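Binding component of ABC transporter (Wolinella succinogenes, PDB 3K4U) binds lysine and probably serves as the extracellular solute-binding component of an amino-acid ABC transporter. Local coordinates at residues G25-G29 with F30-L34; K109-K113 with P114-L118. All coordinates share one frame; numbering follows the deposited sequence.

Interaction 1. Residues G25-G29 with F30-L34; sequences GNVIG and FDVDL
Val32 lays its CG2 methyl over that of Val27, five residues back along the chain, with 3.8 Å between Val27 CG2 and Val32 CG2 and the two side chains crossing at about a right angle. The torsion of Val32 explains the meeting: CG1 stands anti to the backbone N (chi1 178°), leaving CG2 beside that nitrogen and directed back at the strand, where it also lies 3.8 Å from Ile28 C. Small branched side chains suit this corner, and Leu11 and Leu48 of the neighbouring parallel strands touch both valines. Between the two valines the chain passes from strand 27-28, the second arm of a short hairpin, into helix 30-41 through Gly29, the N-cap residue. The run from Gly29 to Leu34 fits the signature of family 3 solute-binding proteins, a glycine and an aromatic followed by alternating acidic and aliphatic residues. Glycine suits the turn because at its backbone angles (phi 141°) a CB would be jammed against the carbonyl O of Ile28 and crowd Phe30 N. Its carbonyl oxygen then starts the helix: Asp33 N donates to Gly29 O at 3.0 Å, while Val32 N makes a second, weak bond to the same oxygen. Phe30 swings away from the strand; its CG is anti to the backbone N, and Leu34 CD2 rests 3.4 Å above one face of the ring, toward the rim. The ring meets Phe227 edge-to-face, so a large aromatic suits the interface of this helix with helix 218-228. Asp33 sends OD2 to the indole NE1 of Trp226 on that same helix. Both acids, Asp31 and Asp33, sit in the first helical turn, where the positive end of the helix dipole probably favours carboxylates, although Asp31 also lies close to Glu19.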
loop_
_atom_site.group_PDB
_atom_site.type_symbol
_atom_site.label_atom_id
_atom_site.label_comp_id
_atom_site.label_asym_id
_atom_site.label_seq_id
_atom_site.Cartn_x
_atom_site.Cartn_y
_atom_site.Cartn_z
ATOM N N GLY E 25 31.178 -18.544 -33.977
ATOM C CA GLY E 25 31.556 -17.153 -34.078
ATOM C C GLY E 25 30.575 -16.030 -34.114
ATOM O O GLY E 25 30.926 -14.929 -34.379
ATOM N N ASN E 26 29.323 -16.314 -33.883
ATOM C CA ASN E 26 28.351 -15.263 -33.740
ATOM C C ASN E 26 28.300 -14.877 -32.288
ATOM O O ASN E 26 28.422 -15.728 -31.453
ATOM C CB ASN E 26 26.976 -15.738 -34.060
ATOM C CG ASN E 26 26.932 -16.588 -35.204
ATOM O OD1 ASN E 26 26.969 -16.123 -36.306
ATOM N ND2 ASN E 26 26.812 -17.849 -34.974
ATOM N N VAL E 27 28.132 -13.601 -31.988
ATOM C CA VAL E 27 27.977 -13.230 -30.591
ATOM C C VAL E 27 26.537 -13.456 -30.156
ATOM O O VAL E 27 25.602 -13.181 -30.892
ATOM C CB VAL E 27 28.591 -11.831 -30.233
ATOM C CG1 VAL E 27 29.668 -11.437 -31.288
ATOM C CG2 VAL E 27 27.573 -10.803 -30.137
ATOM N N ILE E 28 26.377 -14.023 -28.972
ATOM C CA ILE E 28 25.054 -14.333 -28.428
ATOM C C ILE E 28 25.042 -13.968 -26.961
ATOM O O ILE E 28 26.084 -13.648 -26.413
ATOM C CB ILE E 28 24.728 -15.810 -28.571
ATOM C CG1 ILE E 28 25.794 -16.636 -27.860
ATOM C CG2 ILE E 28 24.580 -16.174 -30.051
ATOM C CD1 ILE E 28 25.316 -18.020 -27.424
ATOM N N GLY E 29 23.874 -14.008 -26.329
ATOM C CA GLY E 29 23.750 -13.609 -24.919
ATOM C C GLY E 29 22.489 -12.825 -24.560
ATOM O O GLY E 29 21.650 -12.495 -25.415
ATOM N N PHE E 30 22.348 -12.562 -23.274
ATOM C CA PHE E 30 21.210 -11.843 -22.743
ATOM C C PHE E 30 21.108 -10.481 -23.404
ATOM O O PHE E 30 20.056 -10.120 -23.903
ATOM C CB PHE E 30 21.354 -11.754 -21.216
ATOM C CG PHE E 30 20.282 -10.937 -20.516
ATOM C CD1 PHE E 30 18.997 -11.418 -20.385
ATOM C CD2 PHE E 30 20.596 -9.717 -19.929
ATOM C CE1 PHE E 30 18.023 -10.689 -19.704
ATOM C CE2 PHE E 30 19.628 -8.986 -19.251
ATOM C CZ PHE E 30 18.340 -9.474 -19.130
ATOM N N ASP E 31 22.201 -9.739 -23.464
ATOM C CA ASP E 31 22.211 -8.501 -24.260
ATOM C C ASP E 31 21.814 -8.624 -25.748
ATOM O O ASP E 31 21.205 -7.700 -26.293
ATOM C CB ASP E 31 23.556 -7.782 -24.140
ATOM C CG ASP E 31 23.741 -7.133 -22.770
ATOM O OD1 ASP E 31 24.872 -6.808 -22.382
ATOM O OD2 ASP E 31 22.740 -6.948 -22.060
ATOM N N VAL E 32 22.145 -9.730 -26.408
ATOM C CA VAL E 32 21.841 -9.854 -27.824
ATOM C C VAL E 32 20.366 -10.093 -28.040
ATOM O O VAL E 32 19.720 -9.390 -28.818
ATOM C CB VAL E 32 22.723 -10.909 -28.528
ATOM C CG1 VAL E 32 22.329 -11.028 -29.996
ATOM C CG2 VAL E 32 24.264 -10.555 -28.356
ATOM N N ASP E 33 19.802 -11.064 -27.351
ATOM C CA ASP E 33 18.330 -11.187 -27.287
ATOM C C ASP E 33 17.576 -9.856 -26.989
ATOM O O ASP E 33 16.500 -9.605 -27.548
ATOM C CB ASP E 33 17.943 -12.289 -26.286
ATOM C CG ASP E 33 18.447 -13.654 -26.732
ATOM O OD1 ASP E 33 18.993 -13.706 -27.868
ATOM O OD2 ASP E 33 18.310 -14.656 -25.989
ATOM N N LEU E 34 18.142 -9.020 -26.117
ATOM C CA LEU E 34 17.534 -7.740 -25.804
ATOM C C LEU E 34 17.625 -6.858 -27.009
ATOM O O LEU E 34 16.621 -6.278 -27.467
ATOM C CB LEU E 34 18.264 -7.073 -24.624
ATOM C CG LEU E 34 17.714 -7.123 -23.182
ATOM C CD1 LEU E 34 16.615 -8.131 -22.993
ATOM C CD2 LEU E 34 18.813 -7.311 -22.149
#

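Interaction 2. Residues K109-K113 with P114-L118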
loop_
_atom_site.group_PDB
_atom_site.type_symbol
_atom_site.label_atom_id
_atom_site.label_comp_id
_atom_site.label_asym_id
_atom_site.label_seq_id
_atom_site.Cartn_x
_atom_site.Cartn_y
_atom_site.Cartn_z
ATOM N N LYS E 109 36.781 -9.313 3.960
ATOM C CA LYS E 109 37.895 -8.677 4.668
ATOM C C LYS E 109 38.940 -9.684 5.126
ATOM O O LYS E 109 40.127 -9.366 5.196
ATOM C CB LYS E 109 37.373 -7.844 5.839
ATOM C CG LYS E 109 37.072 -6.398 5.478
ATOM C CD LYS E 109 35.876 -5.835 6.254
ATOM C CE LYS E 109 35.587 -4.396 5.824
ATOM N NZ LYS E 109 34.157 -4.041 5.970
ATOM N N ASP E 110 38.485 -10.900 5.415
ATOM C CA ASP E 110 39.361 -12.026 5.730
ATOM C C ASP E 110 40.304 -12.407 4.572
ATOM O O ASP E 110 41.120 -13.321 4.720
ATOM C CB ASP E 110 38.534 -13.252 6.146
ATOM C CG ASP E 110 37.548 -12.953 7.272
ATOM O OD1 ASP E 110 36.428 -13.514 7.232
ATOM O OD2 ASP E 110 37.889 -12.170 8.196
ATOM N N LEU E 111 40.203 -11.703 3.441
ATOM C CA LEU E 111 41.005 -12.032 2.248
ATOM C C LEU E 111 42.055 -11.014 1.798
ATOM O O LEU E 111 42.714 -11.220 0.767
ATOM C CB LEU E 111 40.099 -12.415 1.071
ATOM C CG LEU E 111 40.108 -13.863 0.557
ATOM C CD1 LEU E 111 40.620 -14.880 1.585
ATOM C CD2 LEU E 111 38.718 -14.264 0.078
ATOM N N ASP E 112 42.241 -9.941 2.567
ATOM C CA ASP E 112 43.219 -8.916 2.195
ATOM C C ASP E 112 44.704 -9.236 2.269
ATOM O O ASP E 112 45.500 -8.501 1.692
ATOM C CB ASP E 112 42.991 -7.632 2.954
ATOM C CG ASP E 112 42.376 -6.596 2.099
ATOM O OD1 ASP E 112 41.224 -6.830 1.721
ATOM O OD2 ASP E 112 43.032 -5.575 1.795
ATOM N N LYS E 113 45.088 -10.303 2.964
ATOM C CA LYS E 113 46.514 -10.631 3.150
ATOM C C LYS E 113 47.380 -10.314 1.916
ATOM O O LYS E 113 47.000 -10.671 0.803
ATOM C CB LYS E 113 46.687 -12.102 3.542
ATOM C CG LYS E 113 45.900 -12.540 4.757
ATOM C CD LYS E 113 44.733 -13.422 4.359
ATOM C CE LYS E 113 44.238 -14.269 5.532
ATOM N NZ LYS E 113 43.706 -13.461 6.679
ATOM N N PRO E 114 48.553 -9.657 2.112
ATOM C CA PRO E 114 49.402 -9.358 0.946
ATOM C C PRO E 114 50.036 -10.637 0.385
ATOM O O PRO E 114 50.514 -10.642 -0.751
ATOM C CB PRO E 114 50.467 -8.399 1.505
ATOM C CG PRO E 114 50.182 -8.269 2.999
ATOM C CD PRO E 114 49.269 -9.392 3.376
ATOM N N GLU E 115 50.037 -11.699 1.200
ATOM C CA GLU E 115 50.260 -13.079 0.759
ATOM C C GLU E 115 49.454 -13.329 -0.530
ATOM O O GLU E 115 50.002 -13.723 -1.570
ATOM C CB GLU E 115 49.775 -14.052 1.853
ATOM C CG GLU E 115 50.804 -15.086 2.343
ATOM C CD GLU E 115 51.131 -16.225 1.350
ATOM O OE1 GLU E 115 52.225 -16.838 1.489
ATOM O OE2 GLU E 115 50.302 -16.524 0.459
ATOM N N LEU E 116 48.152 -13.068 -0.445
ATOM C CA LEU E 116 47.216 -13.338 -1.525
ATOM C C LEU E 116 47.349 -12.458 -2.772
ATOM O O LEU E 116 47.652 -11.262 -2.695
ATOM C CB LEU E 116 45.786 -13.289 -0.984
ATOM C CG LEU E 116 45.508 -14.382 0.059
ATOM C CD1 LEU E 116 44.297 -14.031 0.870
ATOM C CD2 LEU E 116 45.358 -15.769 -0.573
ATOM N N THR E 117 47.108 -13.085 -3.922
ATOM C CA THR E 117 47.102 -12.428 -5.231
ATOM C C THR E 117 45.676 -12.432 -5.776
ATOM O O THR E 117 45.009 -13.487 -5.754
ATOM C CB THR E 117 47.992 -13.204 -6.206
ATOM O OG1 THR E 117 49.038 -13.869 -5.469
ATOM C CG2 THR E 117 48.588 -12.267 -7.233
ATOM N N LEU E 118 45.204 -11.276 -6.252
ATOM C CA LEU E 118 43.838 -11.147 -6.795
ATOM C C LEU E 118 43.761 -10.531 -8.212
ATOM O O LEU E 118 44.310 -9.449 -8.490
ATOM C CB LEU E 118 43.001 -10.339 -5.819
ATOM C CG LEU E 118 41.744 -9.569 -6.221
ATOM C CD1 LEU E 118 40.528 -10.281 -5.684
ATOM C CD2 LEU E 118 41.863 -8.183 -5.639
#
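The backbone folds into a beta turn over Lys113-Leu116, closed by a bond from Leu116 N to Lys113 O of 2.9 Å, with helical angles at Pro114 and Glu115 close to a type III turn. The N-H...O angle is 130°, a bent bond of the sort a tight turn allows. Proline suits the second position because its ring already holds phi near the value required, here -71°, and because the turn asks nothing of the amide hydrogen it lacks. Leu116 points back at the preceding loop. Its CG is anti to the carbonyl carbon (chi1 -64°), and the CD1 methyl thereby touches two neighbours that approach it from directions roughly at right angles: Leu111 CD1 lies 3.8 Å from Leu116 CD1, and Lys113 CD lies 3.6 Å from it. The leucine pair crosses at a slant, whereas Lys113 runs alongside Leu116 in the same direction. Met159 of strand 159-163 touches both leucines, so this apolar cluster lies where the chain enters strand 117-121, between strands 138-142 and 159-163, with Leu116 already backbone-bonded to Lys138. Lys113 bends at chi2 and chi4, curling its amine back so that NZ reaches Asp110 O at 3.2 Å, a weak bond. Glu115 adds little beyond a CB placed 4.0 Å from Lys113 CB, as fits an exposed turn position. Buried Asp112 faces the other way, where its OD2 accepts the backbone N-H groups of Lys135 and Asn136, tying the loop to the connection between helix 125-133 and strand 138-142. Lys113 thus plays two parts, its methylenes covering the leucine cluster while its amine stays near the surface, which suggests that hydrophobic contact probably accounts for more of the side-chain contact than the weak NZ bond.

In the fold
Interaction 1 and interaction 2 lie on opposite sides of the chain's centre, their own centres 35 Å apart and their nearest atoms about 23 Å apart, so neither touches the other. They belong to the two lobes of the periplasmic-binding-protein fold, between which the lysine is held. Interaction 1 is the nearer to the ligand: the side chain of Asp31 is about 8 Å from it, and neighbouring strand 6-11 leads on to the pocket residues Glu12 and Tyr15. Interaction 2, its centre about 24 Å from the chain's centre, sits at the far end of strand 117-121, whose other end delivers Lys121 to the pocket.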